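Local coordinates for NIPSNAP domain-containing protein (Burkholderia xenovorans, PDB 5KAK) that is of unknown function but belongs to the NipSnap family and has a NIPSNAP domain of the dimeric alpha-beta barrel clan, at residues F26-H29 against F30-E33; A36-R39 against P40-R44; F49-I53 against G54-Q58; P82-Q85 against E86-K90. All blocks are in the same frame, centred on the assembly; numbering follows the deposited sequence.

Interaction 1: F26-H29 against F30-E33; sequences FAQH and FERE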
loop_
_atom_site.group_PDB
_atom_site.type_symbol
_atom_site.label_atom_id
_atom_site.label_comp_id
_atom_site.label_asym_id
_atom_site.label_seq_id
_atom_site.Cartn_x
_atom_site.Cartn_y
_atom_site.Cartn_z
ATOM N N PHE E 26 9.940 18.516 14.658
ATOM C CA PHE E 26 8.500 18.510 14.906
ATOM C C PHE E 26 8.215 18.490 16.407
ATOM O O PHE E 26 7.484 19.346 16.930
ATOM C CB PHE E 26 7.874 17.300 14.194
ATOM C CG PHE E 26 6.368 17.271 14.216
ATOM C CD1 PHE E 26 5.694 16.898 15.357
ATOM C CD2 PHE E 26 5.624 17.579 13.073
ATOM C CE1 PHE E 26 4.318 16.855 15.383
ATOM C CE2 PHE E 26 4.251 17.533 13.088
ATOM C CZ PHE E 26 3.589 17.170 14.238
ATOM N N ALA E 27 8.839 17.549 17.122
ATOM C CA ALA E 27 8.680 17.458 18.571
ATOM C C ALA E 27 9.160 18.722 19.269
ATOM O O ALA E 27 8.519 19.200 20.213
ATOM C CB ALA E 27 9.439 16.240 19.102
ATOM N N GLN E 28 10.305 19.262 18.843
ATOM C CA GLN E 28 10.800 20.504 19.418
ATOM C C GLN E 28 9.777 21.618 19.272
ATOM O O GLN E 28 9.521 22.371 20.217
ATOM C CB GLN E 28 12.119 20.902 18.755
ATOM C CG GLN E 28 13.329 20.120 19.244
ATOM C CD GLN E 28 14.630 20.628 18.631
ATOM O OE1 GLN E 28 14.627 21.277 17.580
ATOM N NE2 GLN E 28 15.752 20.334 19.290
ATOM N N HIS E 29 9.194 21.761 18.080
ATOM C CA HIS E 29 8.274 22.871 17.869
ATOM C C HIS E 29 7.052 22.727 18.760
ATOM O O HIS E 29 6.572 23.713 19.331
ATOM C CB HIS E 29 7.858 22.952 16.401
ATOM C CG HIS E 29 8.925 23.499 15.498
ATOM N ND1 HIS E 29 9.506 24.733 15.692
ATOM C CD2 HIS E 29 9.501 22.981 14.389
ATOM C CE1 HIS E 29 10.401 24.948 14.744
ATOM N NE2 HIS E 29 10.416 23.899 13.942
ATOM N N PHE E 30 6.556 21.492 18.917
ATOM C CA PHE E 30 5.348 21.285 19.700
ATOM C C PHE E 30 5.613 21.436 21.190
ATOM O O PHE E 30 4.794 22.020 21.909
ATOM C CB PHE E 30 4.732 19.913 19.365
ATOM C CG PHE E 30 3.674 20.012 18.312
ATOM C CD1 PHE E 30 4.002 19.949 16.971
ATOM C CD2 PHE E 30 2.366 20.300 18.671
ATOM C CE1 PHE E 30 3.031 20.101 16.001
ATOM C CE2 PHE E 30 1.397 20.465 17.718
ATOM C CZ PHE E 30 1.723 20.368 16.381
ATOM N N GLU E 31 6.731 20.907 21.686
ATOM C CA GLU E 31 6.985 21.052 23.115
ATOM C C GLU E 31 7.278 22.503 23.470
ATOM O O GLU E 31 6.839 22.986 24.517
ATOM C CB GLU E 31 8.131 20.146 23.568
ATOM C CG GLU E 31 9.491 20.534 23.019
ATOM C CD GLU E 31 10.527 19.444 23.236
ATOM O OE1 GLU E 31 10.152 18.381 23.779
ATOM O OE2 GLU E 31 11.703 19.650 22.865
ATOM N N ARG E 32 7.980 23.230 22.595
ATOM C CA ARG E 32 8.325 24.614 22.908
ATOM C C ARG E 32 7.165 25.573 22.698
ATOM O O ARG E 32 7.108 26.612 23.358
ATOM C CB ARG E 32 9.509 25.087 22.057
ATOM C CG ARG E 32 10.827 24.417 22.368
ATOM C CD ARG E 32 11.900 24.913 21.419
ATOM N NE ARG E 32 13.174 24.229 21.604
ATOM C CZ ARG E 32 14.211 24.373 20.790
ATOM N NH1 ARG E 32 14.113 25.174 19.738
ATOM N NH2 ARG E 32 15.340 23.717 21.020
ATOM N N GLU E 33 6.247 25.269 21.790
ATOM C CA GLU E 33 5.303 26.290 21.359
ATOM C C GLU E 33 3.936 25.721 20.989
ATOM O O GLU E 33 2.908 26.216 21.456
ATOM C CB GLU E 33 5.899 27.071 20.179
ATOM C CG GLU E 33 4.966 28.100 19.570
ATOM C CD GLU E 33 5.611 28.906 18.451
ATOM O OE1 GLU E 33 6.742 28.570 18.025
ATOM O OE2 GLU E 33 4.982 29.881 17.991
HETATM O O HOH W 1 8.794 26.435 17.947
#

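Interaction 2: A36-R39 against P40-R44; sequences AIQR and PVLGR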
loop_
_atom_site.group_PDB
_atom_site.type_symbol
_atom_site.label_atom_id
_atom_site.label_comp_id
_atom_site.label_asym_id
_atom_site.label_seq_id
_atom_site.Cartn_x
_atom_site.Cartn_y
_atom_site.Cartn_z
ATOM N N ALA E 36 1.079 24.192 23.605
ATOM C CA ALA E 36 0.444 25.206 24.439
ATOM C C ALA E 36 -0.702 25.878 23.705
ATOM O O ALA E 36 -1.638 26.378 24.338
ATOM C CB ALA E 36 1.471 26.253 24.873
ATOM N N ILE E 37 -0.634 25.923 22.376
ATOM C CA ILE E 37 -1.747 26.430 21.585
ATOM C C ILE E 37 -2.836 25.376 21.463
ATOM O O ILE E 37 -4.016 25.644 21.715
ATOM C CB ILE E 37 -1.267 26.866 20.190
ATOM C CG1 ILE E 37 -0.160 27.902 20.279
ATOM C CG2 ILE E 37 -2.424 27.413 19.375
ATOM C CD1 ILE E 37 0.484 28.174 18.942
ATOM N N GLN E 38 -2.447 24.157 21.062
ATOM C CA GLN E 38 -3.419 23.195 20.561
ATOM C C GLN E 38 -4.133 22.445 21.676
ATOM O O GLN E 38 -5.347 22.256 21.608
ATOM C CB GLN E 38 -2.727 22.211 19.613
ATOM C CG GLN E 38 -3.677 21.211 18.952
ATOM C CD GLN E 38 -2.945 20.145 18.157
ATOM O OE1 GLN E 38 -1.842 19.740 18.517
ATOM N NE2 GLN E 38 -3.550 19.694 17.063
ATOM N N ARG E 39 -3.412 22.018 22.708
ATOM C CA ARG E 39 -4.041 21.186 23.730
ATOM C C ARG E 39 -5.180 21.876 24.472
ATOM O O ARG E 39 -6.211 21.218 24.697
ATOM C CB ARG E 39 -2.985 20.679 24.720
ATOM C CG ARG E 39 -3.560 19.732 25.774
ATOM C CD ARG E 39 -2.486 18.858 26.387
ATOM N NE ARG E 39 -1.248 19.594 26.599
ATOM C CZ ARG E 39 -0.122 19.048 27.046
ATOM N NH1 ARG E 39 -0.081 17.758 27.342
ATOM N NH2 ARG E 39 0.962 19.795 27.201
ATOM N N PRO E 40 -5.091 23.148 24.874
ATOM C CA PRO E 40 -6.236 23.737 25.588
ATOM C C PRO E 40 -7.489 23.819 24.737
ATOM O O PRO E 40 -8.599 23.759 25.281
ATOM C CB PRO E 40 -5.739 25.138 25.974
ATOM C CG PRO E 40 -4.246 25.092 25.816
ATOM C CD PRO E 40 -3.988 24.114 24.723
ATOM N N VAL E 41 -7.349 23.980 23.423
ATOM C CA VAL E 41 -8.512 24.107 22.553
ATOM C C VAL E 41 -9.150 22.742 22.309
ATOM O O VAL E 41 -10.371 22.556 22.466
ATOM C CB VAL E 41 -8.104 24.787 21.233
ATOM C CG1 VAL E 41 -9.300 24.974 20.327
ATOM C CG2 VAL E 41 -7.417 26.139 21.519
ATOM N N LEU E 42 -8.327 21.760 21.936
ATOM C CA LEU E 42 -8.874 20.448 21.601
ATOM C C LEU E 42 -9.322 19.703 22.853
ATOM O O LEU E 42 -10.375 19.054 22.851
ATOM C CB LEU E 42 -7.851 19.644 20.802
ATOM C CG LEU E 42 -7.594 20.239 19.414
ATOM C CD1 LEU E 42 -6.812 19.280 18.490
ATOM C CD2 LEU E 42 -8.906 20.698 18.764
ATOM N N GLY E 43 -8.545 19.766 23.927
ATOM C CA GLY E 43 -9.083 19.334 25.202
ATOM C C GLY E 43 -8.463 18.108 25.834
ATOM O O GLY E 43 -8.042 18.155 26.994
ATOM N N ARG E 44 -8.400 16.993 25.093
ATOM C CA ARG E 44 -8.136 15.680 25.685
ATOM C C ARG E 44 -7.089 14.931 24.863
ATOM O O ARG E 44 -7.422 14.071 24.046
ATOM C CB ARG E 44 -9.435 14.886 25.809
ATOM C CG ARG E 44 -10.498 15.598 26.659
ATOM C CD ARG E 44 -11.758 14.777 26.704
ATOM N NE ARG E 44 -12.734 15.265 27.668
ATOM C CZ ARG E 44 -13.727 16.089 27.369
ATOM N NH1 ARG E 44 -13.868 16.539 26.127
ATOM N NH2 ARG E 44 -14.583 16.456 28.314
#

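Interaction 3: F49-I53 against G54-Q58; sequences FYTDI and GPLNQ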
loop_
_atom_site.group_PDB
_atom_site.type_symbol
_atom_site.label_atom_id
_atom_site.label_comp_id
_atom_site.label_asym_id
_atom_site.label_seq_id
_atom_site.Cartn_x
_atom_site.Cartn_y
_atom_site.Cartn_z
ATOM N N PHE E 49 3.101 10.828 19.904
ATOM C CA PHE E 49 4.258 9.957 19.799
ATOM C C PHE E 49 4.974 10.174 18.480
ATOM O O PHE E 49 4.414 10.698 17.515
ATOM C CB PHE E 49 3.878 8.464 19.872
ATOM C CG PHE E 49 2.939 8.117 20.975
ATOM C CD1 PHE E 49 3.415 7.840 22.258
ATOM C CD2 PHE E 49 1.581 8.049 20.737
ATOM C CE1 PHE E 49 2.540 7.510 23.281
ATOM C CE2 PHE E 49 0.706 7.714 21.739
ATOM C CZ PHE E 49 1.175 7.448 23.023
ATOM N N TYR E 50 6.205 9.691 18.421
ATOM C CA TYR E 50 6.848 9.448 17.139
ATOM C C TYR E 50 7.278 7.989 17.061
ATOM O O TYR E 50 7.477 7.326 18.086
ATOM C CB TYR E 50 8.045 10.382 16.916
ATOM C CG TYR E 50 9.146 10.219 17.919
ATOM C CD1 TYR E 50 9.104 10.884 19.142
ATOM C CD2 TYR E 50 10.249 9.428 17.634
ATOM C CE1 TYR E 50 10.119 10.745 20.064
ATOM C CE2 TYR E 50 11.275 9.282 18.553
ATOM C CZ TYR E 50 11.207 9.945 19.762
ATOM O OH TYR E 50 12.226 9.804 20.674
ATOM N N THR E 51 7.390 7.466 15.842
ATOM C CA THR E 51 7.730 6.058 15.693
ATOM C C THR E 51 9.222 5.804 15.900
ATOM O O THR E 51 10.077 6.612 15.520
ATOM C CB THR E 51 7.312 5.543 14.319
ATOM O OG1 THR E 51 7.883 6.377 13.303
ATOM C CG2 THR E 51 5.785 5.536 14.228
ATOM N N ASP E 52 9.524 4.683 16.541
ATOM C CA ASP E 52 10.879 4.152 16.575
ATOM C C ASP E 52 11.008 2.835 15.836
ATOM O O ASP E 52 12.085 2.533 15.318
ATOM C CB ASP E 52 11.358 3.959 18.022
ATOM C CG ASP E 52 12.790 3.417 18.096
ATOM O OD1 ASP E 52 13.739 4.142 17.710
ATOM O OD2 ASP E 52 12.964 2.265 18.525
ATOM N N ILE E 53 9.944 2.037 15.778
ATOM C CA ILE E 53 9.962 0.798 15.001
ATOM C C ILE E 53 8.665 0.709 14.220
ATOM O O ILE E 53 7.575 0.780 14.798
ATOM C CB ILE E 53 10.148 -0.456 15.871
ATOM C CG1 ILE E 53 11.405 -0.329 16.725
ATOM C CG2 ILE E 53 10.279 -1.677 14.983
ATOM C CD1 ILE E 53 11.517 -1.387 17.815
ATOM N N GLY E 54 8.786 0.562 12.913
ATOM C CA GLY E 54 7.641 0.579 12.033
ATOM C C GLY E 54 7.843 1.519 10.861
ATOM O O GLY E 54 8.930 1.599 10.282
ATOM N N PRO E 55 6.788 2.231 10.457
ATOM C CA PRO E 55 6.988 3.347 9.527
ATOM C C PRO E 55 7.710 4.469 10.258
ATOM O O PRO E 55 7.206 5.006 11.241
ATOM C CB PRO E 55 5.561 3.736 9.127
ATOM C CG PRO E 55 4.738 3.346 10.329
ATOM C CD PRO E 55 5.386 2.108 10.899
ATOM N N LEU E 56 8.912 4.796 9.799
ATOM C CA LEU E 56 9.714 5.794 10.485
ATOM C C LEU E 56 9.361 7.206 10.001
ATOM O O LEU E 56 8.654 7.395 9.005
ATOM C CB LEU E 56 11.193 5.479 10.268
ATOM C CG LEU E 56 11.622 4.160 10.915
ATOM C CD1 LEU E 56 12.996 3.731 10.425
ATOM C CD2 LEU E 56 11.599 4.323 12.442
ATOM N N ASN E 57 9.865 8.208 10.722
ATOM C CA ASN E 57 9.559 9.615 10.436
ATOM C C ASN E 57 8.057 9.856 10.491
ATOM O O ASN E 57 7.479 10.508 9.621
ATOM C CB ASN E 57 10.120 10.047 9.079
ATOM C CG ASN E 57 11.574 9.675 8.910
ATOM O OD1 ASN E 57 12.409 9.981 9.761
ATOM N ND2 ASN E 57 11.887 9.001 7.810
ATOM N N GLN E 58 7.413 9.308 11.509
ATOM C CA GLN E 58 5.958 9.312 11.578
ATOM C C GLN E 58 5.560 9.763 12.966
ATOM O O GLN E 58 6.122 9.290 13.964
ATOM C CB GLN E 58 5.358 7.927 11.264
ATOM C CG GLN E 58 3.841 7.915 11.234
ATOM C CD GLN E 58 3.266 6.531 10.962
ATOM O OE1 GLN E 58 3.113 5.726 11.881
ATOM N NE2 GLN E 58 2.908 6.270 9.702
HETATM O O HOH W 2 10.036 8.686 13.576
#

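Interaction 4: P82-Q85 against E86-K90; sequences PEWQ and EYVRK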
loop_
_atom_site.group_PDB
_atom_site.type_symbol
_atom_site.label_atom_id
_atom_site.label_comp_id
_atom_site.label_asym_id
_atom_site.label_seq_id
_atom_site.Cartn_x
_atom_site.Cartn_y
_atom_site.Cartn_z
ATOM N N PRO E 82 -5.648 32.649 14.457
ATOM C CA PRO E 82 -4.482 33.122 13.691
ATOM C C PRO E 82 -3.162 32.629 14.244
ATOM O O PRO E 82 -2.235 32.387 13.464
ATOM C CB PRO E 82 -4.595 34.646 13.793
ATOM C CG PRO E 82 -6.040 34.897 14.046
ATOM C CD PRO E 82 -6.523 33.754 14.877
ATOM N N GLU E 83 -3.050 32.477 15.565
ATOM C CA GLU E 83 -1.805 31.999 16.158
ATOM C C GLU E 83 -1.505 30.578 15.716
ATOM O O GLU E 83 -0.355 30.236 15.412
ATOM C CB GLU E 83 -1.896 32.065 17.681
ATOM C CG GLU E 83 -0.663 31.582 18.416
ATOM C CD GLU E 83 -0.869 31.495 19.918
ATOM O OE1 GLU E 83 -2.019 31.264 20.359
ATOM O OE2 GLU E 83 0.126 31.657 20.659
ATOM N N TRP E 84 -2.529 29.735 15.687
ATOM C CA TRP E 84 -2.340 28.365 15.234
ATOM C C TRP E 84 -1.961 28.324 13.758
ATOM O O TRP E 84 -1.011 27.634 13.373
ATOM C CB TRP E 84 -3.608 27.557 15.488
ATOM C CG TRP E 84 -3.528 26.143 14.976
ATOM C CD1 TRP E 84 -4.215 25.613 13.929
ATOM C CD2 TRP E 84 -2.705 25.093 15.489
ATOM N NE1 TRP E 84 -3.881 24.286 13.760
ATOM C CE2 TRP E 84 -2.956 23.943 14.709
ATOM C CE3 TRP E 84 -1.787 25.010 16.541
ATOM C CZ2 TRP E 84 -2.318 22.724 14.945
ATOM C CZ3 TRP E 84 -1.159 23.803 16.777
ATOM C CH2 TRP E 84 -1.421 22.675 15.982
ATOM N N GLN E 85 -2.699 29.052 12.911
ATOM C CA GLN E 85 -2.397 29.033 11.482
ATOM C C GLN E 85 -0.958 29.460 11.223
ATOM O O GLN E 85 -0.248 28.827 10.432
ATOM C CB GLN E 85 -3.369 29.933 10.714
ATOM C CG GLN E 85 -4.808 29.438 10.690
ATOM C CD GLN E 85 -5.011 28.236 9.773
ATOM O OE1 GLN E 85 -4.150 27.909 8.954
ATOM N NE2 GLN E 85 -6.159 27.578 9.905
ATOM N N GLU E 86 -0.499 30.513 11.906
ATOM C CA GLU E 86 0.873 30.973 11.709
ATOM C C GLU E 86 1.883 29.945 12.209
ATOM O O GLU E 86 2.889 29.683 11.540
ATOM C CB GLU E 86 1.085 32.321 12.402
ATOM C CG GLU E 86 2.537 32.773 12.452
ATOM C CD GLU E 86 3.123 33.037 11.075
ATOM O OE1 GLU E 86 2.349 33.134 10.091
ATOM O OE2 GLU E 86 4.365 33.154 10.983
ATOM N N TYR E 87 1.631 29.347 13.377
ATOM C CA TYR E 87 2.550 28.341 13.904
ATOM C C TYR E 87 2.707 27.169 12.940
ATOM O O TYR E 87 3.827 26.705 12.692
ATOM C CB TYR E 87 2.066 27.853 15.271
ATOM C CG TYR E 87 2.706 26.556 15.702
ATOM C CD1 TYR E 87 3.948 26.542 16.304
ATOM C CD2 TYR E 87 2.066 25.337 15.499
ATOM C CE1 TYR E 87 4.542 25.364 16.687
ATOM C CE2 TYR E 87 2.658 24.150 15.877
ATOM C CZ TYR E 87 3.894 24.167 16.467
ATOM O OH TYR E 87 4.482 22.988 16.854
ATOM N N VAL E 88 1.601 26.680 12.384
ATOM C CA VAL E 88 1.671 25.555 11.450
ATOM C C VAL E 88 2.433 25.952 10.190
ATOM O O VAL E 88 3.309 25.216 9.716
ATOM C CB VAL E 88 0.261 25.049 11.111
ATOM C CG1 VAL E 88 0.314 24.071 9.942
ATOM C CG2 VAL E 88 -0.359 24.380 12.323
ATOM N N ARG E 89 2.110 27.121 9.633
ATOM C CA ARG E 89 2.738 27.563 8.390
ATOM C C ARG E 89 4.243 27.739 8.559
ATOM O O ARG E 89 5.034 27.286 7.724
ATOM C CB ARG E 89 2.091 28.874 7.925
ATOM C CG ARG E 89 2.772 29.523 6.720
ATOM C CD ARG E 89 2.669 31.053 6.757
ATOM N NE ARG E 89 3.555 31.659 7.756
ATOM C CZ ARG E 89 4.865 31.845 7.590
ATOM N NH1 ARG E 89 5.588 32.397 8.556
ATOM N NH2 ARG E 89 5.459 31.463 6.466
ATOM N N LYS E 90 4.654 28.392 9.647
ATOM C CA LYS E 90 6.068 28.683 9.849
ATOM C C LYS E 90 6.860 27.421 10.172
ATOM O O LYS E 90 7.936 27.192 9.603
ATOM C CB LYS E 90 6.228 29.718 10.969
ATOM C CG LYS E 90 7.663 30.138 11.253
ATOM C CD LYS E 90 7.744 31.036 12.486
ATOM C CE LYS E 90 9.114 31.676 12.613
ATOM N NZ LYS E 90 10.213 30.677 12.489
#

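Interaction 1: F26-H29 against F30-E33
Phe26 O, Ala27 O and Gln28 O accept i+4 hydrogen bonds from Phe30 N, Glu31 N and Arg32 N, whereas the last bond of the series, from Glu33 N to His29 O, is weak where the turn over 30-33 widens to a pi-type form. On one side of the helix Phe26 and Phe30 point the same way. Their ring planes differ by 22° and their centroids are 4.9 Å apart, with little overlap; Phe26 CZ and CE1 both come to 3.5 Å from Phe30 CE1. The Phe26 ring stands out from the helix (chi1 -172°), and the Phe30 ring leans back toward it, its edge also facing Phe26 O. This is the inner side of helix 23-42 in the ferredoxin-like alpha-beta fold of the clan: Phe26 rests on Tyr16 and Leu18 of strand 10-18, and Phe30 meets Tyr87 edge-to-face. Met107 and Phe109 of the second subunit pack on the same turns. A water links His29 and Glu33: it lies in the plane of the His29 ring, 2.9 Å from His29 ND1, and donates to Glu33 OE1 at 3.0 Å. The other ring nitrogen, NE2, is bonded to Glu25, so the imidazole is held from both nitrogens and its rotation is fixed. Gln28 and Arg32 run side by side, Gln28 CD over one face of the guanidinium at 4.0 Å from Arg32 NH2, with the two planes 24° apart. Glu31 lays its CG 3.3 Å from Ala27 O and sends OE1 to Ser108 of the second subunit.

Interaction 2: A36-R39 against P40-R44
This is a local contact of side chains and carbonyls one turn apart: Ala36 to Leu42 form the last turns of helix 23-42, and Gly43 follows. The helix is kinked where Pro40, lacking an N-H, cannot bond Ala36 O; Pro40 CG lies 3.3 Å from that oxygen. The bonding resumes beyond it: Gln38 O takes a nearly straight bond from Leu42 N (3.0 Å, 175°) and a weak one from Val41 N, while Arg39 O accepts from Gly43 N at 2.9 Å. Among the side chains, Gln38 crosses Leu42, and the Leu42 CD1 branch touches Gln38 NE2 at 3.6 Å as well as Gln38 CG. A chi1 of -176° and an extended chain beyond CG carry the Gln38 amide across Leu42; both residues pack on Trp63 of strand 58-65 and on Leu78. In one of its two conformers, Arg39 makes a cation-pi contact with Trp117 and a hydrogen bond to Phe109 O of the second subunit. Gly43 leaves the helix at phi 114°, a backbone angle readily taken by glycine. The helix thus ends through its backbone, with a proline that has no N-H to donate and a glycine at positive phi.

Interaction 3: F49-I53 against G54-Q58
Thr51 makes the two direct hydrogen bonds of this turn. Its hydroxyl OG1 donates to Pro55 O at 2.6 Å, in the carbonyl plane and on a lone pair, while its backbone N gives a bond to Gln58 O at 2.9 Å. With OG1 set between the backbone N and the carbonyl carbon (chi1 54°), the hydroxyl faces into the loop and the methyl CG2 lies 3.6 Å from Gln58 OE1, where the two side chains cross. Beside them Tyr50 CA makes a CH...O contact with Gln58 O, and the Leu56 CD2 methyl lies against Asp52 O at 3.4 Å. A water adds another link, donating to Thr51 O and accepting a weak bond from Asn57 N. Further out, this is the connection between antiparallel strands 45-51 and 58-65, with a corner at Asp52. Gly54, at phi 130°, has backbone angles that glycine readily takes. Asn57 OD1 is held by Asn21 N, and Gln58 by Asp17 and by Lys102 of the second subunit, with which residues around Thr51 pair in an antiparallel ladder that continues the sheet. Asp52 forms a salt bridge with Arg71 of the third subunit, whose Asn101 bonds Gly54 N. Thr51 therefore ties the loop from within by two bonds, while the outer polar groups are bonded partly within the chain and partly to neighbouring subunits.

Interaction 4: P82-Q85 against E86-K90
One face of the Trp84 indole carries the Val88 CG2 methyl, which sits 3.5 Å above the plane toward the rim and makes a CH-pi contact, 3.9 Å from the centroid of the six-membered ring and 24° off its normal. Tyr87 meets the same indole obliquely, with planes 31° apart and centroids 5.6 Å apart; the nearest atoms are Trp84 CZ3 and Tyr87 CD2, at 3.8 Å. The indole projects outward from the helix and leans toward Tyr87 and Val88. The guanidinium of Arg89 has the Glu86 carboxylate at its edge. NH1 reaches OE2 of Glu86 on the syn side at 2.8 Å, the bond straight at 179°, and NE reaches OE1 from above the carboxylate plane at 3.0 Å. This side-on, two-nitrogen salt bridge joins residues three apart on helix 82-92, which packs against helix 23-42 through Trp84 on Gln38 and Tyr87 on His29 and Glu33. Beneath the side chains run regular i+4 backbone bonds, among them Glu86 N to Pro82 O and Val88 N to Trp84 O. Gln85 NE2 is bonded to Leu79 O; Val88 also packs on Asn21 of the fifth subunit.

From the N terminus the four contacts follow in series, none nested in or crossing another. Interactions 1 and 2 lie on successive parts of helix 23-42, their centres about 14 Å apart, and touch through Phe30 and Gln38. Interaction 3 closes the loop between strands 45-51 and 58-65; it lies across the chain's centre from interaction 2, with no touch between them. Interaction 4, within helix 82-92, returns to the first helix: Tyr87 OH lies 3.1 Å from Phe30 CD1, and Trp84 CZ3 3.6 Å from Gln38 CB, so residues 82-90 pack on both earlier helical contacts. Interactions 1, 2 and 3 all reach the second subunit, joining helix and sheet edge to one interface.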